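PDB 1UJN: dehydroquinate synthase from Thermus thermophilus, which probably catalyses the conversion of 3-deoxy-D-arabino-heptulosonate 7-phosphate to 3-dehydroquinate and phosphate, the second step of chorismate biosynthesis. Local coordinates for residues A[171-174]-A[175-178]; A[191-194]-A[195-198]. All blocks are in the same frame, centred on the assembly; numbering follows the deposited sequence.

Contact 1 and contact 2 follow one another along the chain, the first within helix 164-181 and the second in the loop leading from that helix to helix 199-216, with their centres about 15 Å apart. They touch where CD1 of L171 packs on CB of L192 at 3.7 Å, so a buried leucine of the loop rests against the helix. Contact 1 holds E173, predicted to bind a zinc ion with H231 and H247, and its K176 side chain is about 3 Å from that of H231. In contact 2 the side chain of L192 is about 11 Å from that of E173, and that of P194 about 11 Å from that of T119 in the predicted NAD site.

Contact 1: residues A[171-174]-A[175-178]; sequences LVEA and FKHG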
loop_
_atom_site.group_PDB
_atom_site.type_symbol
_atom_site.label_atom_id
_atom_site.label_comp_id
_atom_site.label_asym_id
_atom_site.label_seq_id
_atom_site.Cartn_x
_atom_site.Cartn_y
_atom_site.Cartn_z
ATOM N N LEU A 171 15.145 17.832 18.161
ATOM C CA LEU A 171 15.969 17.471 19.302
ATOM C C LEU A 171 15.104 16.952 20.449
ATOM O O LEU A 171 15.587 16.222 21.306
ATOM C CB LEU A 171 16.810 18.665 19.759
ATOM C CG LEU A 171 17.732 19.234 18.672
ATOM C CD1 LEU A 171 18.775 20.140 19.307
ATOM C CD2 LEU A 171 18.412 18.104 17.923
ATOM N N VAL A 172 13.827 17.331 20.459
ATOM C CA VAL A 172 12.912 16.871 21.502
ATOM C C VAL A 172 12.702 15.368 21.352
ATOM O O VAL A 172 12.687 14.630 22.338
ATOM C CB VAL A 172 11.537 17.578 21.409
ATOM C CG1 VAL A 172 10.532 16.904 22.349
ATOM C CG2 VAL A 172 11.688 19.046 21.772
ATOM N N GLU A 173 12.545 14.922 20.110
ATOM C CA GLU A 173 12.340 13.513 19.818
ATOM C C GLU A 173 13.569 12.704 20.239
ATOM O O GLU A 173 13.445 11.574 20.717
ATOM C CB GLU A 173 12.083 13.323 18.323
ATOM C CG GLU A 173 10.987 12.318 17.998
ATOM C CD GLU A 173 9.603 12.802 18.411
ATOM O OE1 GLU A 173 8.891 13.379 17.562
ATOM O OE2 GLU A 173 9.229 12.612 19.585
ATOM N N ALA A 174 14.752 13.284 20.051
ATOM C CA ALA A 174 15.998 12.619 20.426
ATOM C C ALA A 174 16.022 12.489 21.951
ATOM O O ALA A 174 16.407 11.453 22.503
ATOM C CB ALA A 174 17.192 13.438 19.945
ATOM N N PHE A 175 15.606 13.558 22.617
ATOM C CA PHE A 175 15.544 13.615 24.073
ATOM C C PHE A 175 14.643 12.481 24.550
ATOM O O PHE A 175 14.945 11.793 25.525
ATOM C CB PHE A 175 14.955 14.961 24.501
ATOM C CG PHE A 175 14.904 15.163 25.987
ATOM C CD1 PHE A 175 15.909 15.871 26.641
ATOM C CD2 PHE A 175 13.849 14.652 26.734
ATOM C CE1 PHE A 175 15.864 16.071 28.022
ATOM C CE2 PHE A 175 13.792 14.845 28.117
ATOM C CZ PHE A 175 14.803 15.557 28.760
ATOM N N LYS A 176 13.526 12.303 23.854
ATOM C CA LYS A 176 12.569 11.251 24.181
ATOM C C LYS A 176 13.252 9.879 24.105
ATOM O O LYS A 176 13.063 9.033 24.988
ATOM C CB LYS A 176 11.395 11.306 23.207
ATOM C CG LYS A 176 10.265 10.338 23.525
ATOM C CD LYS A 176 9.259 10.286 22.380
ATOM C CE LYS A 176 9.886 9.666 21.134
ATOM N NZ LYS A 176 8.896 9.515 20.031
ATOM N N HIS A 177 14.042 9.659 23.052
ATOM C CA HIS A 177 14.760 8.391 22.901
ATOM C C HIS A 177 15.710 8.206 24.082
ATOM O O HIS A 177 15.954 7.080 24.528
ATOM C CB HIS A 177 15.584 8.363 21.609
ATOM C CG HIS A 177 14.765 8.396 20.358
ATOM N ND1 HIS A 177 15.316 8.606 19.112
ATOM C CD2 HIS A 177 13.432 8.255 20.163
ATOM C CE1 HIS A 177 14.357 8.590 18.203
ATOM N NE2 HIS A 177 13.206 8.380 18.813
ATOM N N GLY A 178 16.250 9.319 24.570
ATOM C CA GLY A 178 17.162 9.273 25.701
ATOM C C GLY A 178 16.472 8.704 26.925
ATOM O O GLY A 178 17.027 7.853 27.630
#
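This is a local contact within one helix, 164-181, joining successive turns of a buried segment, with a salt bridge between E173 and K176 added to the backbone hydrogen bonds. NZ of K176 donates to OE2 of E173 at 3.1 Å, arriving from above the carboxylate, 60° out of its plane. The two side chains lie side by side and point the same way; the lysine chain bends at chi3 (67°), which brings NZ round to the acid. The same ammonium also bonds to L227 O. The backbone keeps the i to i+4 bonds of an alpha helix, among them F175 N to L171 O and G178 N to A174 O, both 3.0 Å. E173 is a predicted zinc ligand, with H231 and H247 as probable companions in this family of metal-dependent sugar phosphate cyclases; K176 would then be a second-shell residue, consistent with its salt bridge steadying the carboxylate. The carbonyl oxygen of E173 accepts H177 N and also sits 3.3 Å above the plane of the H177 imidazole, toward its rim. ND1 of that ring bonds to A206 O in helix 199-216, while F175 packs on P273 and L277 of helix 271-281.

Contact 2: residues A[191-194]-A[195-198]; sequences DLTP and QSPR
OG of S196 is held from two directions: N of T193 donates to it at 2.7 Å, and a water bonds to it at 3.0 Å. The serine hydroxyl reaches back to the T193 amide, with OG anti to its own carbonyl carbon. The water also donates to OD2 of D191, linking the turn to the salt bridge beside it. T193 to S196 form a type I beta turn, closed by S196 N to T193 O at 2.9 Å, and the threonine side chain binds the same turn. Its OG1, placed between backbone N and carbonyl carbon (chi1 77°), accepts Q195 N at 3.1 Å and, weakly, S196 N, an ST turn laid on the type I turn.

Farther along, R198 meets D191 side-on with two nitrogens, one to each carboxylate oxygen: NE to OD2 at 2.7 Å and NH2 to OD1 at 2.8 Å. Both bonds are nearly straight and both use syn lone pairs, with the two flat groups only 19° from coplanar. CD2 of L192 lies 3.6 Å above the centre of the guanidinium, so the ion pair has a hydrocarbon cover on that face. NH2 makes a further bond to the carbonyl of K188. A leucine in place of R198 would probably leave the D191 carboxylate without its cationic mate and the K188 carbonyl without this donor.

The whole loop bridges helix 164-181 and helix 199-216; L192 and P194 pack down on L171 and F167 of the former, and R198 immediately precedes the first turn of the latter.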
loop_
_atom_site.group_PDB
_atom_site.type_symbol
_atom_site.label_atom_id
_atom_site.label_comp_id
_atom_site.label_asym_id
_atom_site.label_seq_id
_atom_site.Cartn_x
_atom_site.Cartn_y
_atom_site.Cartn_z
ATOM N N ASP A 191 23.122 22.999 24.280
ATOM C CA ASP A 191 24.164 23.660 23.494
ATOM C C ASP A 191 24.067 23.438 21.989
ATOM O O ASP A 191 24.681 24.164 21.204
ATOM C CB ASP A 191 25.538 23.173 23.952
ATOM C CG ASP A 191 25.712 21.678 23.758
ATOM O OD1 ASP A 191 25.017 20.911 24.456
ATOM O OD2 ASP A 191 26.534 21.273 22.906
ATOM N N LEU A 192 23.305 22.427 21.592
ATOM C CA LEU A 192 23.165 22.079 20.185
ATOM C C LEU A 192 22.573 23.144 19.270
ATOM O O LEU A 192 21.584 23.793 19.602
ATOM C CB LEU A 192 22.342 20.791 20.055
ATOM C CG LEU A 192 22.953 19.515 20.645
ATOM C CD1 LEU A 192 21.949 18.372 20.524
ATOM C CD2 LEU A 192 24.246 19.172 19.917
ATOM N N THR A 193 23.196 23.304 18.108
ATOM C CA THR A 193 22.748 24.243 17.088
ATOM C C THR A 193 23.133 23.612 15.755
ATOM O O THR A 193 23.931 22.673 15.716
ATOM C CB THR A 193 23.448 25.623 17.193
ATOM O OG1 THR A 193 24.774 25.533 16.659
ATOM C CG2 THR A 193 23.511 26.087 18.644
ATOM N N PRO A 194 22.570 24.111 14.644
ATOM C CA PRO A 194 22.899 23.552 13.332
ATOM C C PRO A 194 24.401 23.508 13.070
ATOM O O PRO A 194 24.871 22.714 12.257
ATOM C CB PRO A 194 22.169 24.485 12.372
ATOM C CG PRO A 194 20.946 24.861 13.158
ATOM C CD PRO A 194 21.521 25.141 14.529
ATOM N N GLN A 195 25.151 24.362 13.764
ATOM C CA GLN A 195 26.601 24.419 13.594
ATOM C C GLN A 195 27.400 23.580 14.594
ATOM O O GLN A 195 28.576 23.296 14.360
ATOM C CB GLN A 195 27.088 25.874 13.655
ATOM C CG GLN A 195 26.689 26.718 12.449
ATOM C CD GLN A 195 25.220 27.097 12.452
ATOM O OE1 GLN A 195 24.553 27.040 13.489
ATOM N NE2 GLN A 195 24.703 27.475 11.287
ATOM N N SER A 196 26.771 23.185 15.699
ATOM C CA SER A 196 27.452 22.385 16.718
ATOM C C SER A 196 28.268 21.258 16.098
ATOM O O SER A 196 27.724 20.378 15.438
ATOM C CB SER A 196 26.440 21.795 17.704
ATOM O OG SER A 196 25.832 22.804 18.492
ATOM N N PRO A 197 29.594 21.270 16.306
ATOM C CA PRO A 197 30.438 20.216 15.738
ATOM C C PRO A 197 30.114 18.819 16.268
ATOM O O PRO A 197 30.447 17.820 15.637
ATOM C CB PRO A 197 31.852 20.672 16.101
ATOM C CG PRO A 197 31.646 21.430 17.373
ATOM C CD PRO A 197 30.401 22.233 17.076
ATOM N N ARG A 198 29.456 18.752 17.423
ATOM C CA ARG A 198 29.105 17.463 18.008
ATOM C C ARG A 198 27.708 17.002 17.577
ATOM O O ARG A 198 27.237 15.945 17.996
ATOM C CB ARG A 198 29.178 17.539 19.538
ATOM C CG ARG A 198 27.984 18.202 20.211
ATOM C CD ARG A 198 28.228 18.337 21.709
ATOM N NE ARG A 198 27.026 18.695 22.457
ATOM C CZ ARG A 198 26.074 17.835 22.804
ATOM N NH1 ARG A 198 26.174 16.551 22.473
ATOM N NH2 ARG A 198 25.024 18.256 23.492
HETATM O O HOH W 1 27.682 22.497 20.808
#